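Long-range contact in Bacint_00347 (Bacteroides intestinalis DSM 17393, PDB 5MUM), which is a glycoside hydrolase with a beta-propeller fold, probably a rhamnosidase: residues 245-250 with 259-264. Residues are numbered along the deposited sequence; the frame is centred on the assembly and turned at random.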
ATOM      1  N   LYS A 245      -4.733 -20.957   0.927  1.00  9.14           N
ATOM      2  CA  LYS A 245      -3.394 -20.876   0.420  1.00 10.31           C
ATOM      3  C   LYS A 245      -3.399 -20.812  -1.092  1.00 10.81           C
ATOM      4  O   LYS A 245      -4.394 -21.190  -1.742  1.00 10.55           O
ATOM      5  CB  LYS A 245      -2.632 -22.106   0.906  1.00 10.71           C
ATOM      6  CG  LYS A 245      -2.572 -22.155   2.423  1.00 11.28           C
ATOM      7  CD  LYS A 245      -1.696 -23.273   2.912  1.00 11.98           C
ATOM      8  CE  LYS A 245      -1.542 -23.188   4.414  1.00 12.67           C
ATOM      9  NZ  LYS A 245      -0.542 -24.202   4.867  1.00 13.39           N
ATOM     10  N   ALA A 246      -2.294 -20.347  -1.674  1.00 11.28           N
ATOM     11  CA  ALA A 246      -2.118 -20.375  -3.152  1.00 12.33           C
ATOM     12  C   ALA A 246      -2.171 -21.813  -3.709  1.00 14.09           C
ATOM     13  O   ALA A 246      -2.615 -22.033  -4.828  1.00 12.99           O
ATOM     14  CB  ALA A 246      -0.827 -19.698  -3.558  1.00 12.27           C
ATOM     15  N   ASN A 247      -1.781 -22.785  -2.893  1.00 16.06           N
ATOM     16  CA  ASN A 247      -1.815 -24.194  -3.299  1.00 18.64           C
ATOM     17  C   ASN A 247      -3.223 -24.783  -3.240  1.00 19.39           C
ATOM     18  O   ASN A 247      -3.403 -25.926  -3.581  1.00 21.26           O
ATOM     19  CB  ASN A 247      -0.808 -25.022  -2.477  1.00 19.60           C
ATOM     20  CG  ASN A 247      -1.165 -25.081  -1.001  1.00 20.69           C
ATOM     21  OD1 ASN A 247      -2.341 -25.137  -0.634  1.00 18.85           O
ATOM     22  ND2 ASN A 247      -0.141 -24.997  -0.141  1.00 21.41           N
ATOM     23  N   GLY A 248      -4.213 -24.001  -2.798  1.00 18.20           N
ATOM     24  CA  GLY A 248      -5.618 -24.363  -2.843  1.00 16.63           C
ATOM     25  C   GLY A 248      -6.176 -24.892  -1.541  1.00 15.27           C
ATOM     26  O   GLY A 248      -7.383 -25.070  -1.428  1.00 14.91           O
ATOM     27  N   LYS A 249      -5.326 -25.121  -0.550  1.00 14.79           N
ATOM     28  CA  LYS A 249      -5.797 -25.635   0.749  1.00 14.84           C
ATOM     29  C   LYS A 249      -6.454 -24.541   1.580  1.00 14.05           C
ATOM     30  O   LYS A 249      -5.972 -23.390   1.640  1.00 12.83           O
ATOM     31  CB  LYS A 249      -4.652 -26.268   1.559  1.00 15.26           C
ATOM     32  CG  LYS A 249      -4.124 -27.587   0.971  1.00 17.57           C
ATOM     33  N   LYS A 250      -7.528 -24.901   2.260  1.00 13.53           N
ATOM     34  CA  LYS A 250      -8.204 -23.966   3.124  1.00 13.89           C
ATOM     35  C   LYS A 250      -7.414 -23.766   4.412  1.00 13.19           C
ATOM     36  O   LYS A 250      -6.877 -24.723   4.967  1.00 12.15           O
ATOM     37  CB  LYS A 250      -9.616 -24.451   3.444  1.00 15.72           C
ATOM     38  CG  LYS A 250     -10.496 -23.393   4.096  1.00 17.23           C
ATOM     39  CD  LYS A 250     -11.935 -23.868   4.270  1.00 19.62           C
ATOM     40  CE  LYS A 250     -12.531 -23.299   5.536  1.00 21.71           C
ATOM     41  NZ  LYS A 250     -14.020 -23.393   5.514  1.00 23.80           N
ATOM     42  N   ASN A 259       1.200 -22.839  10.601  1.00 12.04           N
ATOM     43  CA  ASN A 259       0.303 -23.209   9.498  1.00 11.97           C
ATOM     44  C   ASN A 259       0.264 -22.226   8.325  1.00 11.04           C
ATOM     45  O   ASN A 259      -0.368 -22.526   7.307  1.00 11.58           O
ATOM     46  CB  ASN A 259      -1.118 -23.501  10.007  1.00 12.43           C
ATOM     47  CG  ASN A 259      -1.830 -22.273  10.554  1.00 12.67           C
ATOM     48  OD1 ASN A 259      -1.202 -21.422  11.128  1.00 13.76           O
ATOM     49  ND2 ASN A 259      -3.152 -22.172  10.340  1.00 12.83           N
ATOM     50  N   ALA A 260       0.965 -21.097   8.419  1.00  9.44           N
ATOM     51  CA  ALA A 260       1.071 -20.175   7.280  1.00  9.14           C
ATOM     52  C   ALA A 260       1.660 -20.827   6.031  1.00  8.87           C
ATOM     53  O   ALA A 260       2.517 -21.704   6.095  1.00  8.24           O
ATOM     54  CB  ALA A 260       1.926 -18.977   7.642  1.00  9.11           C
ATOM     55  N   GLU A 261       1.181 -20.382   4.888  1.00  8.70           N
ATOM     56  CA  GLU A 261       1.843 -20.669   3.647  1.00  9.13           C
ATOM     57  C   GLU A 261       3.011 -19.727   3.479  1.00  9.26           C
ATOM     58  O   GLU A 261       2.820 -18.504   3.525  1.00  8.81           O
ATOM     59  CB  GLU A 261       0.904 -20.483   2.466  1.00  9.32           C
ATOM     60  CG  GLU A 261       1.580 -20.878   1.148  1.00  9.51           C
ATOM     61  CD  GLU A 261       0.686 -20.676  -0.037  1.00  9.74           C
ATOM     62  OE1 GLU A 261      -0.265 -19.882   0.046  1.00  9.87           O
ATOM     63  OE2 GLU A 261       0.916 -21.330  -1.066  1.00 10.67           O
ATOM     64  N   TYR A 262       4.189 -20.300   3.211  1.00  9.36           N
ATOM     65  CA  TYR A 262       5.415 -19.548   3.023  1.00  9.08           C
ATOM     66  C   TYR A 262       5.613 -19.348   1.554  1.00  9.47           C
ATOM     67  O   TYR A 262       5.808 -20.299   0.806  1.00  9.84           O
ATOM     68  CB  TYR A 262       6.636 -20.243   3.699  1.00  9.17           C
ATOM     69  CG  TYR A 262       6.465 -20.063   5.160  1.00  9.11           C
ATOM     70  CD1 TYR A 262       5.595 -20.880   5.874  1.00  9.24           C
ATOM     71  CD2 TYR A 262       7.046 -18.985   5.816  1.00  8.99           C
ATOM     72  CE1 TYR A 262       5.361 -20.654   7.225  1.00  9.38           C
ATOM     73  CE2 TYR A 262       6.810 -18.746   7.157  1.00  9.22           C
ATOM     74  CZ  TYR A 262       5.970 -19.565   7.858  1.00  9.35           C
ATOM     75  OH  TYR A 262       5.690 -19.293   9.186  1.00 10.20           O
ATOM     76  N   ALA A 263       5.503 -18.106   1.140  1.00  9.20           N
ATOM     77  CA  ALA A 263       5.816 -17.695  -0.205  1.00  9.73           C
ATOM     78  C   ALA A 263       7.306 -17.691  -0.406  1.00 10.53           C
ATOM     79  O   ALA A 263       7.778 -18.007  -1.489  1.00 10.94           O
ATOM     80  CB  ALA A 263       5.235 -16.342  -0.500  1.00  9.45           C
ATOM     81  N   CYS A 264       8.048 -17.334   0.632  1.00 11.41           N
ATOM     82  CA  CYS A 264       9.496 -17.337   0.536  1.00 11.82           C
ATOM     83  C   CYS A 264      10.049 -17.411   1.934  1.00 12.06           C
ATOM     84  O   CYS A 264       9.496 -16.804   2.842  1.00 11.22           O
ATOM     85  CB  CYS A 264       9.953 -16.071  -0.218  1.00 12.56           C
ATOM     86  SG  CYS A 264      11.677 -16.115  -0.688  1.00 15.15           S
TER
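Glu261 and Lys245 lie alongside each other and run in opposite directions. The carboxylate of Glu261 reaches the turn that begins at Lys245, while the lysine tip reaches the backbone before the glutamate. Glu261 OE1 accepts a hydrogen bond of 2.7 Å from Ala246 N. The N-H points nearly straight at the oxygen and meets it on the syn side, 21° out of the carboxylate plane. The glutamate chain is extended, with CG anti to the backbone N (chi1 -176°), which carries the carboxylate across to the turn. Its other oxygen, OE2, takes a hydrogen bond from Trp312 NE1 and sits 3.5 Å from Ala246 CB.

Lys245 is also stretched out. Its CD passes 3.8 Å from Glu261 CB, an aliphatic contact between the two chains. Its NZ then donates to Asn259 O at 3.0 Å, tilted 31° from the carbonyl plane. The ammonium and carboxylate do not pair: NZ and Glu261 OE1 are 6.5 Å apart. An alanine in place of Lys245 would probably leave Asn259 O without this donor and open a gap beside Glu261 CB, where the lysine CG and CD now lie.

Residues 245 to 248 form a type I beta turn. Asn247 OD1 accepts from Lys249 N at 3.0 Å, an Asx turn that overlaps the beta turn. The loop belongs to the excursion between strands 228-236 and 261-264, the last two strands of a four-stranded antiparallel propeller blade. Trp312, on the neighbouring sheet, also touches Ala246.

Glu261 is buried, and each carboxylate oxygen has an N-H donor, one from the loop and one from the next blade. Its negative charge is thus likely to be eased by neutral donors, with Lys245 perhaps adding a longer-range attraction.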